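Side-chain contacts in beta-galactosidase (Marinomonas sp. ef1, PDB 6Y2K), which hydrolyses terminal non-reducing beta-D-galactose residues from beta-galactosides, as a cold-active hexameric GH42 enzyme: residues Y443-E448 against A590-L595; L468-Q473 against N482-Y487; Q488-A493 against E597-S602; G513-L518 against H576-S581. All blocks are in the same frame, centred on the assembly; numbering follows the deposited sequence. Where two conformers were deposited one is given.

Interaction 1 of 4, residues Y443-E448 against A590-L595; sequences YEAMRE and ASLAKL
No flat group takes part where A445 and M446 meet L592; the Y443 ring lies on the other side of its helix from segment 590-595, with R447 CG 3.5 Å above one face near the rim and the ring of F297 packed edge-to-face against it. The contact itself is aliphatic and runs through one methyl. L592 CD1 lies 3.8 Å from A445 CB and 3.9 Å from M446 CG, bridging two consecutive residues of helix 435-448. The M446 and L592 side chains cross obliquely. With CG of L592 beside its backbone N (chi1 -70°), CD1 is carried to helix 435-448, where it meets A445, whose side chain is a single methyl; the nearest CA pair, M446 and L592, is 7.0 Å apart. Helices 435-448 and 585-598 cover one side of the parallel part of the mixed trimerisation-domain sheet, whose strand order 2-1-3-4 is that of flavodoxin-like and class I glutamine amidotransferase-like domains. At the margin E448 OE1 makes a salt bridge to K589 NZ and a hydrogen bond to N585 ND2, a polar tie between the same two helices. The far side of helix 435-448 faces helix 294-305 and its approach, through the R447 salt bridge to D293 and the Y443 hydrogen bond to D300.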
loop_
_atom_site.group_PDB
_atom_site.type_symbol
_atom_site.label_atom_id
_atom_site.label_comp_id
_atom_site.label_asym_id
_atom_site.label_seq_id
_atom_site.Cartn_x
_atom_site.Cartn_y
_atom_site.Cartn_z
ATOM N N TYR A 443 5.815 -25.998 -18.608
ATOM C CA TYR A 443 4.827 -26.201 -19.662
ATOM C C TYR A 443 4.135 -24.889 -20.061
ATOM O O TYR A 443 3.964 -24.616 -21.252
ATOM C CB TYR A 443 3.804 -27.257 -19.223
ATOM C CG TYR A 443 2.739 -27.584 -20.248
ATOM C CD1 TYR A 443 2.977 -28.518 -21.266
ATOM C CD2 TYR A 443 1.490 -26.983 -20.188
ATOM C CE1 TYR A 443 1.989 -28.837 -22.191
ATOM C CE2 TYR A 443 0.501 -27.284 -21.109
ATOM C CZ TYR A 443 0.753 -28.208 -22.109
ATOM O OH TYR A 443 -0.242 -28.483 -23.011
ATOM N N GLU A 444 3.743 -24.089 -19.067
ATOM C CA GLU A 444 3.140 -22.773 -19.307
ATOM C C GLU A 444 4.029 -21.875 -20.170
ATOM O O GLU A 444 3.536 -21.222 -21.090
ATOM C CB GLU A 444 2.825 -22.071 -17.982
ATOM C CG GLU A 444 2.291 -20.653 -18.113
ATOM C CD GLU A 444 1.993 -20.011 -16.769
ATOM O OE1 GLU A 444 0.920 -19.390 -16.625
ATOM O OE2 GLU A 444 2.840 -20.125 -15.858
ATOM N N ALA A 445 5.323 -21.846 -19.859
ATOM C CA ALA A 445 6.303 -21.090 -20.651
ATOM C C ALA A 445 6.362 -21.558 -22.117
ATOM O O ALA A 445 6.384 -20.732 -23.035
ATOM C CB ALA A 445 7.680 -21.175 -20.006
ATOM N N MET A 446 6.370 -22.875 -22.329
ATOM C CA MET A 446 6.311 -23.456 -23.685
ATOM C C MET A 446 5.060 -22.998 -24.422
ATOM O O MET A 446 5.118 -22.608 -25.601
ATOM C CB MET A 446 6.297 -24.986 -23.638
ATOM C CG MET A 446 7.583 -25.641 -23.160
ATOM S SD MET A 446 7.333 -27.421 -22.994
ATOM C CE MET A 446 8.985 -27.896 -22.533
ATOM N N ARG A 447 3.932 -23.039 -23.715
ATOM C CA ARG A 447 2.640 -22.676 -24.290
ATOM C C ARG A 447 2.506 -21.185 -24.595
ATOM O O ARG A 447 1.889 -20.814 -25.605
ATOM C CB ARG A 447 1.512 -23.128 -23.367
ATOM C CG ARG A 447 1.369 -24.645 -23.287
ATOM C CD ARG A 447 0.274 -25.128 -24.217
ATOM N NE ARG A 447 -1.036 -24.705 -23.725
ATOM C CZ ARG A 447 -2.162 -24.702 -24.431
ATOM N NH1 ARG A 447 -2.179 -25.103 -25.704
ATOM N NH2 ARG A 447 -3.287 -24.286 -23.856
ATOM N N GLU A 448 3.082 -20.336 -23.735
ATOM C CA GLU A 448 3.146 -18.883 -23.992
ATOM C C GLU A 448 4.018 -18.537 -25.215
ATOM O O GLU A 448 3.904 -17.443 -25.766
ATOM C CB GLU A 448 3.655 -18.130 -22.754
ATOM C CG GLU A 448 2.632 -18.059 -21.631
ATOM C CD GLU A 448 3.181 -17.447 -20.338
ATOM O OE1 GLU A 448 4.402 -17.503 -20.106
ATOM O OE2 GLU A 448 2.378 -16.916 -19.540
ATOM N N ALA A 590 12.811 -17.071 -22.221
ATOM C CA ALA A 590 14.069 -16.704 -22.887
ATOM C C ALA A 590 14.878 -17.950 -23.255
ATOM O O ALA A 590 15.349 -18.075 -24.391
ATOM C CB ALA A 590 14.907 -15.767 -22.025
ATOM N N SER A 591 15.008 -18.866 -22.293
ATOM C CA SER A 591 15.804 -20.087 -22.457
ATOM C C SER A 591 15.156 -21.039 -23.469
ATOM O O SER A 591 15.840 -21.573 -24.340
ATOM C CB SER A 591 16.016 -20.789 -21.101
ATOM O OG SER A 591 16.624 -19.923 -20.142
ATOM N N LEU A 592 13.836 -21.230 -23.366
ATOM C CA LEU A 592 13.113 -22.109 -24.293
ATOM C C LEU A 592 13.116 -21.580 -25.733
ATOM O O LEU A 592 13.176 -22.375 -26.677
ATOM C CB LEU A 592 11.685 -22.384 -23.799
ATOM C CG LEU A 592 11.639 -23.279 -22.546
ATOM C CD1 LEU A 592 10.294 -23.191 -21.844
ATOM C CD2 LEU A 592 11.975 -24.729 -22.870
ATOM N N ALA A 593 13.084 -20.254 -25.896
ATOM C CA ALA A 593 13.207 -19.626 -27.208
ATOM C C ALA A 593 14.583 -19.901 -27.840
ATOM O O ALA A 593 14.663 -20.251 -29.020
ATOM C CB ALA A 593 12.942 -18.127 -27.121
ATOM N N LYS A 594 15.646 -19.775 -27.052
ATOM C CA LYS A 594 16.999 -20.103 -27.524
ATOM C C LYS A 594 17.135 -21.576 -27.882
ATOM O O LYS A 594 17.685 -21.922 -28.930
ATOM C CB LYS A 594 18.060 -19.736 -26.479
ATOM C CG LYS A 594 18.346 -18.248 -26.379
ATOM C CD LYS A 594 19.202 -17.775 -27.546
ATOM C CE LYS A 594 19.500 -16.289 -27.458
ATOM N NZ LYS A 594 20.355 -15.886 -28.597
ATOM N N LEU A 595 16.639 -22.437 -27.002
ATOM C CA LEU A 595 16.734 -23.884 -27.198
ATOM C C LEU A 595 15.910 -24.338 -28.402
ATOM O O LEU A 595 16.355 -25.198 -29.170
ATOM C CB LEU A 595 16.310 -24.626 -25.925
ATOM C CG LEU A 595 17.312 -24.482 -24.771
ATOM C CD1 LEU A 595 16.687 -24.811 -23.421
ATOM C CD2 LEU A 595 18.550 -25.338 -25.001
#

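Interaction 2 of 4, residues L468-Q473 against N482-Y487; sequences LVLPAQ and NRLNSY
L468 lays its CD2 methyl over a face of the Y487 ring, 4.2 Å from the centroid and 13° off the ring normal, which meets the geometry of a CH-pi contact. The same leucine also touches the phenol end, its CB being 3.5 Å from Y487 OH, and the two side chains meet at a slant. L468 CD2 has a second neighbour in L484 CD2, 4.0 Å away, where the two leucines run at about a right angle. Two residues on, on the same face of the strand, L470 and L484 reach toward each other tip to tip, CD1 to CD1, at 4.2 Å. L484 therefore divides its two methyls between two residues of the strand. In Y487, the first residue past the end of helix 478-486, CG is anti to the backbone N (chi1 175°), which sends the ring back toward strand 467-470. Its hydroxyl is secured by a hydrogen bond to Y465 O. L468 and L470 are placed in turn by backbone pairing with V490 and L492 of the adjacent parallel strand, so the contact packs the helix of a beta-alpha-beta crossover onto its own sheet. With an alanine at Y487 the ring and hydroxyl are gone, which would probably open a gap beside L468 and leave Y465 O without its phenol donor. The chemistry is dispersion between buried aliphatic and aromatic carbons, and the one polar side-chain atom carried inside, Y487 OH, arrives with its partner provided.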
loop_
_atom_site.group_PDB
_atom_site.type_symbol
_atom_site.label_atom_id
_atom_site.label_comp_id
_atom_site.label_asym_id
_atom_site.label_seq_id
_atom_site.Cartn_x
_atom_site.Cartn_y
_atom_site.Cartn_z
ATOM N N LEU A 468 13.704 -31.777 -26.140
ATOM C CA LEU A 468 13.313 -32.650 -25.040
ATOM C C LEU A 468 13.674 -31.974 -23.724
ATOM O O LEU A 468 14.836 -31.625 -23.517
ATOM C CB LEU A 468 14.060 -33.985 -25.141
ATOM C CG LEU A 468 13.872 -35.013 -24.015
ATOM C CD1 LEU A 468 12.410 -35.374 -23.832
ATOM C CD2 LEU A 468 14.683 -36.268 -24.295
ATOM N N VAL A 469 12.686 -31.820 -22.842
ATOM C CA VAL A 469 12.875 -31.190 -21.543
ATOM C C VAL A 469 12.531 -32.179 -20.433
ATOM O O VAL A 469 11.439 -32.740 -20.437
ATOM C CB VAL A 469 11.998 -29.929 -21.403
ATOM C CG1 VAL A 469 12.186 -29.287 -20.021
ATOM C CG2 VAL A 469 12.329 -28.933 -22.507
ATOM N N LEU A 470 13.478 -32.403 -19.513
ATOM C CA LEU A 470 13.264 -33.212 -18.307
ATOM C C LEU A 470 13.218 -32.245 -17.115
ATOM O O LEU A 470 14.269 -31.825 -16.622
ATOM C CB LEU A 470 14.391 -34.238 -18.091
ATOM C CG LEU A 470 14.934 -35.157 -19.202
ATOM C CD1 LEU A 470 15.519 -36.439 -18.603
ATOM C CD2 LEU A 470 13.974 -35.481 -20.326
ATOM N N PRO A 471 12.007 -31.845 -16.671
ATOM C CA PRO A 471 11.966 -30.798 -15.646
ATOM C C PRO A 471 12.716 -31.127 -14.368
ATOM O O PRO A 471 13.366 -30.244 -13.809
ATOM C CB PRO A 471 10.468 -30.643 -15.367
ATOM C CG PRO A 471 9.834 -31.008 -16.659
ATOM C CD PRO A 471 10.661 -32.149 -17.175
ATOM N N ALA A 472 12.612 -32.379 -13.917
ATOM C CA ALA A 472 13.255 -32.842 -12.673
ATOM C C ALA A 472 13.220 -34.369 -12.608
ATOM O O ALA A 472 12.474 -34.963 -11.832
ATOM C CB ALA A 472 12.571 -32.233 -11.463
ATOM N N GLN A 473 14.027 -34.997 -13.457
ATOM C CA GLN A 473 14.020 -36.455 -13.596
ATOM C C GLN A 473 14.919 -37.030 -12.499
ATOM O O GLN A 473 16.077 -37.357 -12.736
ATOM C CB GLN A 473 14.482 -36.848 -15.007
ATOM C CG GLN A 473 14.289 -38.311 -15.372
ATOM C CD GLN A 473 12.839 -38.794 -15.354
ATOM O OE1 GLN A 473 11.932 -38.001 -15.588
ATOM N NE2 GLN A 473 12.612 -40.062 -15.070
ATOM N N ASN A 482 21.035 -44.374 -21.551
ATOM C CA ASN A 482 21.403 -44.846 -22.902
ATOM C C ASN A 482 20.615 -44.124 -23.995
ATOM O O ASN A 482 21.197 -43.693 -24.993
ATOM C CB ASN A 482 21.189 -46.358 -23.048
ATOM C CG ASN A 482 22.181 -47.174 -22.246
ATOM O OD1 ASN A 482 23.328 -46.767 -22.036
ATOM N ND2 ASN A 482 21.741 -48.350 -21.794
ATOM N N ARG A 483 19.303 -43.989 -23.800
ATOM C CA ARG A 483 18.460 -43.236 -24.732
ATOM C C ARG A 483 18.881 -41.760 -24.827
ATOM O O ARG A 483 18.898 -41.196 -25.916
ATOM C CB ARG A 483 16.975 -43.349 -24.367
ATOM C CG ARG A 483 16.367 -44.726 -24.643
ATOM C CD ARG A 483 14.848 -44.726 -24.503
ATOM N NE ARG A 483 14.427 -44.537 -23.112
ATOM C CZ ARG A 483 14.396 -45.484 -22.168
ATOM N NH1 ARG A 483 13.988 -45.178 -20.936
ATOM N NH2 ARG A 483 14.774 -46.739 -22.429
ATOM N N LEU A 484 19.241 -41.150 -23.696
ATOM C CA LEU A 484 19.738 -39.767 -23.699
ATOM C C LEU A 484 21.074 -39.644 -24.421
ATOM O O LEU A 484 21.269 -38.694 -25.182
ATOM C CB LEU A 484 19.852 -39.196 -22.282
ATOM C CG LEU A 484 18.534 -39.046 -21.502
ATOM C CD1 LEU A 484 18.822 -38.555 -20.090
ATOM C CD2 LEU A 484 17.565 -38.114 -22.206
ATOM N N ASN A 485 21.969 -40.611 -24.207
ATOM C CA ASN A 485 23.286 -40.614 -24.872
ATOM C C ASN A 485 23.187 -40.634 -26.404
ATOM O O ASN A 485 23.985 -39.988 -27.079
ATOM C CB ASN A 485 24.141 -41.803 -24.395
ATOM C CG ASN A 485 24.618 -41.655 -22.955
ATOM O OD1 ASN A 485 24.709 -40.545 -22.416
ATOM N ND2 ASN A 485 24.933 -42.784 -22.324
ATOM N N SER A 486 22.204 -41.352 -26.943
ATOM C CA SER A 486 22.036 -41.459 -28.396
ATOM C C SER A 486 21.037 -40.451 -28.990
ATOM O O SER A 486 20.965 -40.319 -30.210
ATOM C CB SER A 486 21.626 -42.885 -28.766
ATOM O OG SER A 486 20.345 -43.191 -28.247
ATOM N N TYR A 487 20.281 -39.743 -28.143
ATOM C CA TYR A 487 19.283 -38.773 -28.605
ATOM C C TYR A 487 19.954 -37.697 -29.454
ATOM O O TYR A 487 21.001 -37.160 -29.072
ATOM C CB TYR A 487 18.539 -38.158 -27.402
ATOM C CG TYR A 487 17.551 -37.060 -27.728
ATOM C CD1 TYR A 487 16.437 -37.302 -28.527
ATOM C CD2 TYR A 487 17.721 -35.773 -27.209
ATOM C CE1 TYR A 487 15.530 -36.290 -28.814
ATOM C CE2 TYR A 487 16.823 -34.758 -27.484
ATOM C CZ TYR A 487 15.734 -35.016 -28.285
ATOM O OH TYR A 487 14.863 -34.002 -28.551
#

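Interaction 3 of 4, residues Q488-A493 against E597-S602; sequences QGVLLA and EVAGLS
The CA atoms of V490 and A599 come within 5.8 Å, because the chain leaving helix 585-598 passes close to the start of strand 490-493. V490 CG2 makes the closest contacts: it sits 3.7 Å from V598 CG1 and 3.7 Å from A599 CB. The valine has CG1 anti to the backbone N (chi1 177°), and this turns CG2 to the side of the helix end, where it fits between the two side chains; V490 and V598 cross at about a right angle. A599 CB also lies 4.1 Å from V490 CB, so the alanine lies close to the branch point as well as to the methyl. The helix end is a Schellman motif, with G600 at positive phi (78°) and two bonds back into the last turn, one of them G600 N to E597 O at 3.1 Å. Strand 490-493 is an inner strand of the parallel part of the trimerisation-domain sheet, between strands 467-470 and 576-579, and the helix packs on one face of the sheet here. One turn earlier, L595 of the helix adds to the cover on V490. V490 itself is buried while V598 is exposed, placing the contact at the border of the apolar layer. Nearby, S602 packs against R540 of the second subunit.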
loop_
_atom_site.group_PDB
_atom_site.type_symbol
_atom_site.label_atom_id
_atom_site.label_comp_id
_atom_site.label_asym_id
_atom_site.label_seq_id
_atom_site.Cartn_x
_atom_site.Cartn_y
_atom_site.Cartn_z
ATOM N N GLN A 488 19.365 -37.424 -30.619
ATOM C CA GLN A 488 19.933 -36.500 -31.610
ATOM C C GLN A 488 19.336 -35.083 -31.568
ATOM O O GLN A 488 19.858 -34.187 -32.228
ATOM C CB GLN A 488 19.769 -37.084 -33.026
ATOM C CG GLN A 488 20.556 -38.375 -33.266
ATOM C CD GLN A 488 22.049 -38.210 -33.020
ATOM O OE1 GLN A 488 22.755 -37.555 -33.799
ATOM N NE2 GLN A 488 22.546 -38.822 -31.953
ATOM N N GLY A 489 18.257 -34.880 -30.808
ATOM C CA GLY A 489 17.661 -33.546 -30.660
ATOM C C GLY A 489 18.360 -32.716 -29.589
ATOM O O GLY A 489 19.497 -33.016 -29.193
ATOM N N VAL A 490 17.669 -31.676 -29.117
ATOM C CA VAL A 490 18.194 -30.765 -28.104
ATOM C C VAL A 490 17.648 -31.150 -26.724
ATOM O O VAL A 490 16.452 -31.311 -26.565
ATOM C CB VAL A 490 17.832 -29.299 -28.440
ATOM C CG1 VAL A 490 18.324 -28.349 -27.353
ATOM C CG2 VAL A 490 18.425 -28.908 -29.792
ATOM N N LEU A 491 18.535 -31.292 -25.742
ATOM C CA LEU A 491 18.164 -31.691 -24.377
ATOM C C LEU A 491 18.333 -30.554 -23.377
ATOM O O LEU A 491 19.408 -29.949 -23.309
ATOM C CB LEU A 491 19.038 -32.865 -23.911
ATOM C CG LEU A 491 18.882 -33.318 -22.452
ATOM C CD1 LEU A 491 17.494 -33.895 -22.201
ATOM C CD2 LEU A 491 19.971 -34.318 -22.068
ATOM N N LEU A 492 17.284 -30.307 -22.587
ATOM C CA LEU A 492 17.374 -29.503 -21.360
ATOM C C LEU A 492 17.001 -30.372 -20.153
ATOM O O LEU A 492 15.852 -30.816 -20.025
ATOM C CB LEU A 492 16.448 -28.282 -21.436
ATOM C CG LEU A 492 16.376 -27.403 -20.171
ATOM C CD1 LEU A 492 17.753 -26.859 -19.825
ATOM C CD2 LEU A 492 15.370 -26.270 -20.320
ATOM N N ALA A 493 17.972 -30.616 -19.281
ATOM C CA ALA A 493 17.738 -31.294 -18.013
ATOM C C ALA A 493 17.589 -30.243 -16.918
ATOM O O ALA A 493 18.433 -29.363 -16.776
ATOM C CB ALA A 493 18.881 -32.235 -17.688
ATOM N N GLU A 597 15.290 -22.481 -31.031
ATOM C CA GLU A 597 16.058 -22.044 -32.195
ATOM C C GLU A 597 17.139 -23.062 -32.538
ATOM O O GLU A 597 17.319 -23.403 -33.704
ATOM C CB GLU A 597 16.677 -20.664 -31.949
ATOM C CG GLU A 597 17.469 -20.092 -33.118
ATOM C CD GLU A 597 17.859 -18.648 -32.887
ATOM O OE1 GLU A 597 18.662 -18.381 -31.963
ATOM O OE2 GLU A 597 17.355 -17.780 -33.632
ATOM N N VAL A 598 17.849 -23.565 -31.522
ATOM C CA VAL A 598 18.874 -24.602 -31.765
ATOM C C VAL A 598 18.225 -25.846 -32.395
ATOM O O VAL A 598 18.794 -26.461 -33.300
ATOM C CB VAL A 598 19.655 -25.004 -30.495
ATOM C CG1 VAL A 598 20.647 -26.127 -30.805
ATOM C CG2 VAL A 598 20.418 -23.818 -29.917
ATOM N N ALA A 599 17.026 -26.184 -31.923
ATOM C CA ALA A 599 16.265 -27.335 -32.408
ATOM C C ALA A 599 15.524 -27.123 -33.734
ATOM O O ALA A 599 14.851 -28.038 -34.200
ATOM C CB ALA A 599 15.278 -27.774 -31.332
ATOM N N GLY A 600 15.607 -25.931 -34.324
ATOM C CA GLY A 600 14.953 -25.650 -35.597
ATOM C C GLY A 600 13.458 -25.386 -35.513
ATOM O O GLY A 600 12.764 -25.466 -36.529
ATOM N N LEU A 601 12.962 -25.059 -34.314
ATOM C CA LEU A 601 11.540 -24.787 -34.095
ATOM C C LEU A 601 11.311 -23.287 -33.921
ATOM O O LEU A 601 12.141 -22.590 -33.331
ATOM C CB LEU A 601 11.050 -25.519 -32.845
ATOM C CG LEU A 601 11.342 -27.017 -32.730
ATOM C CD1 LEU A 601 10.809 -27.561 -31.405
ATOM C CD2 LEU A 601 10.749 -27.772 -33.912
ATOM N N SER A 602 10.188 -22.794 -34.422
ATOM C CA SER A 602 9.838 -21.389 -34.260
ATOM C C SER A 602 9.100 -21.153 -32.933
ATOM O O SER A 602 8.465 -22.057 -32.387
ATOM C CB SER A 602 8.995 -20.911 -35.438
ATOM O OG SER A 602 7.771 -21.613 -35.504
#

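Interaction 4 of 4, residues G513-L518 against H576-S581; sequences GPLASL and HYYLGS
A CH-pi contact and a looser aliphatic-aromatic one pack the loop 513-518 against strand 576-579, the strand at which the trimerisation-domain sheet changes from parallel to antiparallel pairing. The first joins L518 and H576: L518 CD2 lies over a face of the imidazole, 3.7 Å from its centroid and 19° off the ring normal. The other methyl, L518 CD1, is 3.7 Å from H576 CD2, so both branches of the leucine meet the ring, with the side chains crossing at about a right angle. The leucine chi1 of -126° falls outside the staggered positions, suggesting some torsional cost for this placement. Further along, L515 CD2 approaches Y578 CD1 at 4.1 Å, oblique to the ring. Y578 is fixed beyond the contact by the hydrogen bond of its OH to E551, and L515 also rests on A493 of the adjacent strand. A serine at H576 lacks the ring, so L518 CD2 would probably lose the surface it lies on, leaving the leucine less restrained, though still against L491 and N485. Since the two segments meet through methyls and ring atoms, without polar pairing, the fit relies on shape and dispersion, the imidazole serving here as a platform.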
loop_
_atom_site.group_PDB
_atom_site.type_symbol
_atom_site.label_atom_id
_atom_site.label_comp_id
_atom_site.label_asym_id
_atom_site.label_seq_id
_atom_site.Cartn_x
_atom_site.Cartn_y
_atom_site.Cartn_z
ATOM N N GLY A 513 24.449 -37.388 -11.276
ATOM C CA GLY A 513 24.423 -38.849 -11.321
ATOM C C GLY A 513 24.789 -39.418 -12.686
ATOM O O GLY A 513 25.823 -39.055 -13.230
ATOM N N PRO A 514 23.925 -40.281 -13.268
ATOM C CA PRO A 514 24.227 -40.838 -14.602
ATOM C C PRO A 514 24.353 -39.801 -15.715
ATOM O O PRO A 514 25.033 -40.063 -16.703
ATOM C CB PRO A 514 23.034 -41.760 -14.883
ATOM C CG PRO A 514 22.471 -42.072 -13.552
ATOM C CD PRO A 514 22.676 -40.841 -12.728
ATOM N N LEU A 515 23.703 -38.643 -15.558
ATOM C CA LEU A 515 23.757 -37.571 -16.559
ATOM C C LEU A 515 25.133 -36.896 -16.658
ATOM O O LEU A 515 25.423 -36.261 -17.663
ATOM C CB LEU A 515 22.694 -36.498 -16.249
ATOM C CG LEU A 515 22.334 -35.500 -17.357
ATOM C CD1 LEU A 515 21.388 -36.131 -18.368
ATOM C CD2 LEU A 515 21.706 -34.240 -16.779
ATOM N N ALA A 516 25.964 -37.012 -15.624
ATOM C CA ALA A 516 27.265 -36.341 -15.592
ATOM C C ALA A 516 28.210 -36.697 -16.747
ATOM O O ALA A 516 29.028 -35.867 -17.131
ATOM C CB ALA A 516 27.968 -36.578 -14.258
ATOM N N SER A 517 28.118 -37.908 -17.290
ATOM C CA SER A 517 28.909 -38.268 -18.476
ATOM C C SER A 517 28.498 -37.443 -19.702
ATOM O O SER A 517 29.347 -37.083 -20.506
ATOM C CB SER A 517 28.820 -39.775 -18.778
ATOM O OG SER A 517 27.481 -40.178 -19.031
ATOM N N LEU A 518 27.209 -37.122 -19.819
ATOM C CA LEU A 518 26.681 -36.302 -20.923
ATOM C C LEU A 518 26.869 -34.797 -20.664
ATOM O O LEU A 518 27.151 -34.016 -21.582
ATOM C CB LEU A 518 25.179 -36.576 -21.100
ATOM C CG LEU A 518 24.590 -36.985 -22.454
ATOM C CD1 LEU A 518 23.111 -36.624 -22.480
ATOM C CD2 LEU A 518 25.319 -36.413 -23.664
ATOM N N HIS A 576 23.160 -30.124 -25.601
ATOM C CA HIS A 576 22.918 -30.566 -24.220
ATOM C C HIS A 576 23.046 -29.414 -23.219
ATOM O O HIS A 576 24.063 -28.723 -23.192
ATOM C CB HIS A 576 23.881 -31.697 -23.852
ATOM C CG HIS A 576 23.882 -32.827 -24.837
ATOM N ND1 HIS A 576 24.789 -32.915 -25.873
ATOM C CD2 HIS A 576 23.064 -33.899 -24.962
ATOM C CE1 HIS A 576 24.536 -34.000 -26.585
ATOM N NE2 HIS A 576 23.495 -34.616 -26.054
ATOM N N TYR A 577 22.008 -29.225 -22.396
ATOM C CA TYR A 577 21.954 -28.137 -21.404
ATOM C C TYR A 577 21.423 -28.644 -20.066
ATOM O O TYR A 577 20.586 -29.549 -20.035
ATOM C CB TYR A 577 21.086 -26.981 -21.933
ATOM C CG TYR A 577 21.620 -26.439 -23.242
ATOM C CD1 TYR A 577 21.329 -27.072 -24.453
ATOM C CD2 TYR A 577 22.469 -25.333 -23.266
ATOM C CE1 TYR A 577 21.852 -26.607 -25.650
ATOM C CE2 TYR A 577 22.990 -24.849 -24.458
ATOM C CZ TYR A 577 22.679 -25.491 -25.646
ATOM O OH TYR A 577 23.198 -25.028 -26.834
ATOM N N TYR A 578 21.952 -28.080 -18.980
ATOM C CA TYR A 578 21.496 -28.337 -17.616
ATOM C C TYR A 578 21.091 -27.021 -16.934
ATOM O O TYR A 578 21.830 -26.028 -16.993
ATOM C CB TYR A 578 22.585 -29.014 -16.769
ATOM C CG TYR A 578 22.109 -29.346 -15.367
ATOM C CD1 TYR A 578 21.330 -30.474 -15.131
ATOM C CD2 TYR A 578 22.392 -28.504 -14.284
ATOM C CE1 TYR A 578 20.860 -30.764 -13.853
ATOM C CE2 TYR A 578 21.936 -28.796 -13.001
ATOM C CZ TYR A 578 21.164 -29.922 -12.793
ATOM O OH TYR A 578 20.695 -30.235 -11.534
ATOM N N LEU A 579 19.936 -27.045 -16.268
ATOM C CA LEU A 579 19.431 -25.923 -15.480
ATOM C C LEU A 579 19.434 -26.334 -14.012
ATOM O O LEU A 579 18.819 -27.333 -13.653
ATOM C CB LEU A 579 18.013 -25.572 -15.944
ATOM C CG LEU A 579 17.172 -24.561 -15.144
ATOM C CD1 LEU A 579 17.833 -23.193 -15.120
ATOM C CD2 LEU A 579 15.773 -24.475 -15.731
ATOM N N GLY A 580 20.100 -25.555 -13.168
ATOM C CA GLY A 580 20.285 -25.883 -11.755
ATOM C C GLY A 580 19.458 -25.085 -10.758
ATOM O O GLY A 580 19.480 -25.400 -9.571
ATOM N N SER A 581 18.755 -24.044 -11.218
ATOM C CA SER A 581 17.853 -23.265 -10.358
ATOM C C SER A 581 16.495 -23.094 -11.020
ATOM O O SER A 581 16.404 -23.111 -12.259
ATOM C CB SER A 581 18.448 -21.887 -10.049
ATOM O OG SER A 581 19.706 -21.995 -9.381
#

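All four contacts belong to the alpha/beta trimerisation domain, about 21 to 27 Å from the chain centre, whereas catalysis in GH42 enzymes resides in the barrel. They sample both sides of one sheet. Interactions 1 and 3, centres 11 Å apart, share helix 585-598 on one side, where L595 CD1 meets L492 CD2 at 3.7 Å; interaction 1 meets interaction 2 through M446 CE and V469 CG2, 3.5 Å apart. Interactions 2 and 4, centres 9 Å apart, adjoin on the other side, where L484 CD1 touches L515 CD1 at 3.9 Å. Probable hydrogen bonds between neighbouring strands, L468 N to V490 O and Y577 N to L491 O, both 2.8 Å, connect interactions 2, 3 and 4.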